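Local atomic coordinates of outer membrane porin F (Pseudomonas aeruginosa, PDB entry 4RLC), a protein that forms an eight-stranded barrel through its N-terminal domain in the bacterial outer membrane, where it probably acts as a porin for small molecules. Residues Asn141-Lys145 with Gly168-Asn174. Sequence-based numbering, arbitrary orientation.
Sequences NFFAK and GLGVGFN. With C8E ((hydroxyethyloxy)tri(ethyloxy)octane), chain E; C8E ((hydroxyethyloxy)tri(ethyloxy)octane), chain F.
Leu169 meets Lys145 through a methyl group: its CD2 lies 3.5 Å from Lys145 O, while the same side chain, through CG and both methyls, runs alongside a bound detergent molecule. Gly170 and Lys145 form a hydrogen-bonded pair, joined by two backbone hydrogen bonds, with Lys145 N to Gly170 O at 2.8 Å. The lysine chain leaves this pair extended, CG anti to N (chi1 169°), and carries NZ past Gly170, on the inner side of the wall, to a salt bridge with Glu24. Val171 turns to the outer surface beside Ala144, a non-hydrogen-bonded pair. Apolar Leu169, Val171 and Phe173 outside, with Lys145 turned inward, suit a membrane-spanning barrel, here antiparallel and of eight strands; residues 142-153 and 164-174 form its last hairpin, and the second of these strands closes it by hydrogen bonding to strand 21-30 as well. Gly172, joined to Phe143 by two backbone hydrogen bonds, also lies beneath that ring, its CA 3.8 Å from the centroid in a CH-pi contact. Phe143 reaches over the glycine because its CG sits between N and the carbonyl carbon (chi1 69°); Lys135 adds a cation-pi contact. On the outer face the Phe173 ring meets Phe142 obliquely, planes 48° apart, with Phe173 CD1 over the Phe142 face. Beyond the last bridge, Asn174 N donates to Asn141 O, and Asn141 ND2 donates to Asn174 O at 2.8 Å, almost straight, with that oxygen in the plane of the Asn141 amide; Asn174 ND2 is hydrogen-bonded to Glu22 and Ser20.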
loop_
_atom_site.group_PDB
_atom_site.type_symbol
_atom_site.label_atom_id
_atom_site.label_comp_id
_atom_site.label_asym_id
_atom_site.label_seq_id
_atom_site.Cartn_x
_atom_site.Cartn_y
_atom_site.Cartn_z
ATOM N N ASN A 141 -4.563 17.933 7.695
ATOM C CA ASN A 141 -3.418 17.070 7.781
ATOM C C ASN A 141 -3.681 15.590 7.961
ATOM O O ASN A 141 -2.902 14.778 7.416
ATOM C CB ASN A 141 -2.498 17.526 8.934
ATOM C CG ASN A 141 -2.148 18.984 8.837
ATOM O OD1 ASN A 141 -2.726 19.801 9.557
ATOM N ND2 ASN A 141 -1.185 19.340 7.963
ATOM N N PHE A 142 -4.781 15.161 8.583
ATOM C CA PHE A 142 -4.954 13.774 8.899
ATOM C C PHE A 142 -6.010 13.116 7.965
ATOM O O PHE A 142 -6.962 13.754 7.665
ATOM C CB PHE A 142 -5.415 13.569 10.327
ATOM C CG PHE A 142 -4.331 13.854 11.357
ATOM C CD1 PHE A 142 -3.487 12.832 11.732
ATOM C CD2 PHE A 142 -4.253 15.052 11.925
ATOM C CE1 PHE A 142 -2.498 13.078 12.681
ATOM C CE2 PHE A 142 -3.217 15.350 12.878
ATOM C CZ PHE A 142 -2.398 14.319 13.239
ATOM N N PHE A 143 -5.720 11.897 7.563
ATOM C CA PHE A 143 -6.661 11.093 6.725
ATOM C C PHE A 143 -6.810 9.698 7.257
ATOM O O PHE A 143 -5.965 9.137 7.890
ATOM C CB PHE A 143 -6.261 11.132 5.239
ATOM C CG PHE A 143 -4.996 10.402 4.912
ATOM C CD1 PHE A 143 -4.956 9.027 4.647
ATOM C CD2 PHE A 143 -3.773 11.110 5.004
ATOM C CE1 PHE A 143 -3.727 8.410 4.356
ATOM C CE2 PHE A 143 -2.572 10.475 4.692
ATOM C CZ PHE A 143 -2.536 9.153 4.438
ATOM N N ALA A 144 -7.965 9.077 6.908
ATOM C CA ALA A 144 -8.169 7.671 7.031
ATOM C C ALA A 144 -8.396 7.148 5.571
ATOM O O ALA A 144 -8.887 7.905 4.712
ATOM C CB ALA A 144 -9.381 7.405 7.896
ATOM N N LYS A 145 -8.019 5.929 5.345
ATOM C CA LYS A 145 -8.063 5.328 3.973
ATOM C C LYS A 145 -8.672 3.940 4.014
ATOM O O LYS A 145 -8.451 3.177 4.954
ATOM C CB LYS A 145 -6.591 5.241 3.498
ATOM C CG LYS A 145 -6.243 4.463 2.253
ATOM C CD LYS A 145 -4.757 4.678 1.973
ATOM C CE LYS A 145 -4.038 3.575 1.220
ATOM N NZ LYS A 145 -2.651 4.076 0.891
ATOM N N GLY A 168 -8.112 -3.279 2.802
ATOM C CA GLY A 168 -7.323 -2.702 3.897
ATOM C C GLY A 168 -7.804 -1.378 4.361
ATOM O O GLY A 168 -8.630 -0.722 3.723
ATOM N N LEU A 169 -7.158 -0.905 5.449
ATOM C CA LEU A 169 -7.442 0.369 6.019
ATOM C C LEU A 169 -6.047 0.994 6.335
ATOM O O LEU A 169 -5.051 0.297 6.394
ATOM C CB LEU A 169 -8.172 0.279 7.361
ATOM C CG LEU A 169 -9.635 -0.137 7.284
ATOM C CD1 LEU A 169 -10.181 -0.327 8.693
ATOM C CD2 LEU A 169 -10.439 0.914 6.638
ATOM N N GLY A 170 -6.014 2.292 6.324
ATOM C CA GLY A 170 -4.796 2.988 6.753
ATOM C C GLY A 170 -5.132 4.361 7.304
ATOM O O GLY A 170 -6.235 4.863 7.218
ATOM N N VAL A 171 -4.123 4.954 7.979
ATOM C CA VAL A 171 -4.308 6.271 8.517
ATOM C C VAL A 171 -2.989 7.008 8.279
ATOM O O VAL A 171 -1.950 6.356 8.157
ATOM C CB VAL A 171 -4.618 6.241 10.022
ATOM C CG1 VAL A 171 -5.797 5.372 10.303
ATOM C CG2 VAL A 171 -3.509 5.718 10.864
ATOM N N GLY A 172 -3.091 8.297 8.123
ATOM C CA GLY A 172 -1.847 9.067 7.886
ATOM C C GLY A 172 -1.920 10.515 8.146
ATOM O O GLY A 172 -2.965 11.056 8.511
ATOM N N PHE A 173 -0.748 11.159 7.996
ATOM C CA PHE A 173 -0.570 12.545 8.271
ATOM C C PHE A 173 0.223 13.173 7.098
ATOM O O PHE A 173 1.214 12.605 6.614
ATOM C CB PHE A 173 0.278 12.632 9.585
ATOM C CG PHE A 173 0.673 13.984 9.978
ATOM C CD1 PHE A 173 -0.225 14.881 10.476
ATOM C CD2 PHE A 173 2.023 14.345 9.883
ATOM C CE1 PHE A 173 0.173 16.166 10.868
ATOM C CE2 PHE A 173 2.418 15.626 10.298
ATOM C CZ PHE A 173 1.482 16.527 10.759
ATOM N N ASN A 174 -0.305 14.268 6.594
ATOM C CA ASN A 174 0.236 15.046 5.497
ATOM C C ASN A 174 0.770 16.337 6.027
ATOM O O ASN A 174 0.110 17.110 6.765
ATOM C CB ASN A 174 -0.857 15.288 4.420
ATOM C CG ASN A 174 -0.366 16.124 3.250
ATOM O OD1 ASN A 174 0.055 17.273 3.402
ATOM N ND2 ASN A 174 -0.478 15.559 2.090
HETATM O O12 C8E E . -12.118 -2.436 4.885
HETATM C C13 C8E E . -12.382 -3.536 5.750
HETATM C C14 C8E E . -11.295 -3.738 6.801
HETATM O O15 C8E E . -10.054 -4.123 6.195
HETATM C C16 C8E E . -9.348 -5.124 6.885
HETATM C C17 C8E E . -8.075 -4.575 7.480
HETATM O O18 C8E E . -7.673 -5.507 8.463
HETATM C C19 C8E E . -6.311 -5.811 8.510
HETATM C C20 C8E E . -6.035 -6.752 9.636
HETATM O O21 C8E E . -7.104 -7.673 9.863
HETATM C C6 C8E F . -20.506 13.372 -3.870
HETATM C C7 C8E F . -21.045 12.647 -2.626
HETATM C C8 C8E F . -20.170 12.812 -1.377
HETATM O O9 C8E F . -20.174 11.604 -0.599
HETATM C C10 C8E F . -19.030 11.411 0.252
HETATM C C11 C8E F . -19.545 11.130 1.661
HETATM O O12 C8E F . -18.514 10.714 2.555
HETATM C C13 C8E F . -17.917 9.457 2.230
HETATM C C14 C8E F . -17.543 8.765 3.531
HETATM O O15 C8E F . -16.771 7.597 3.232
HETATM C C16 C8E F . -15.353 7.800 3.177
HETATM C C17 C8E F . -14.626 6.618 3.809
HETATM O O18 C8E F . -13.213 6.815 3.695
HETATM C C19 C8E F . -12.437 5.756 4.207
HETATM C C20 C8E F . -12.226 6.020 5.659
HETATM O O21 C8E F . -12.472 4.854 6.422
#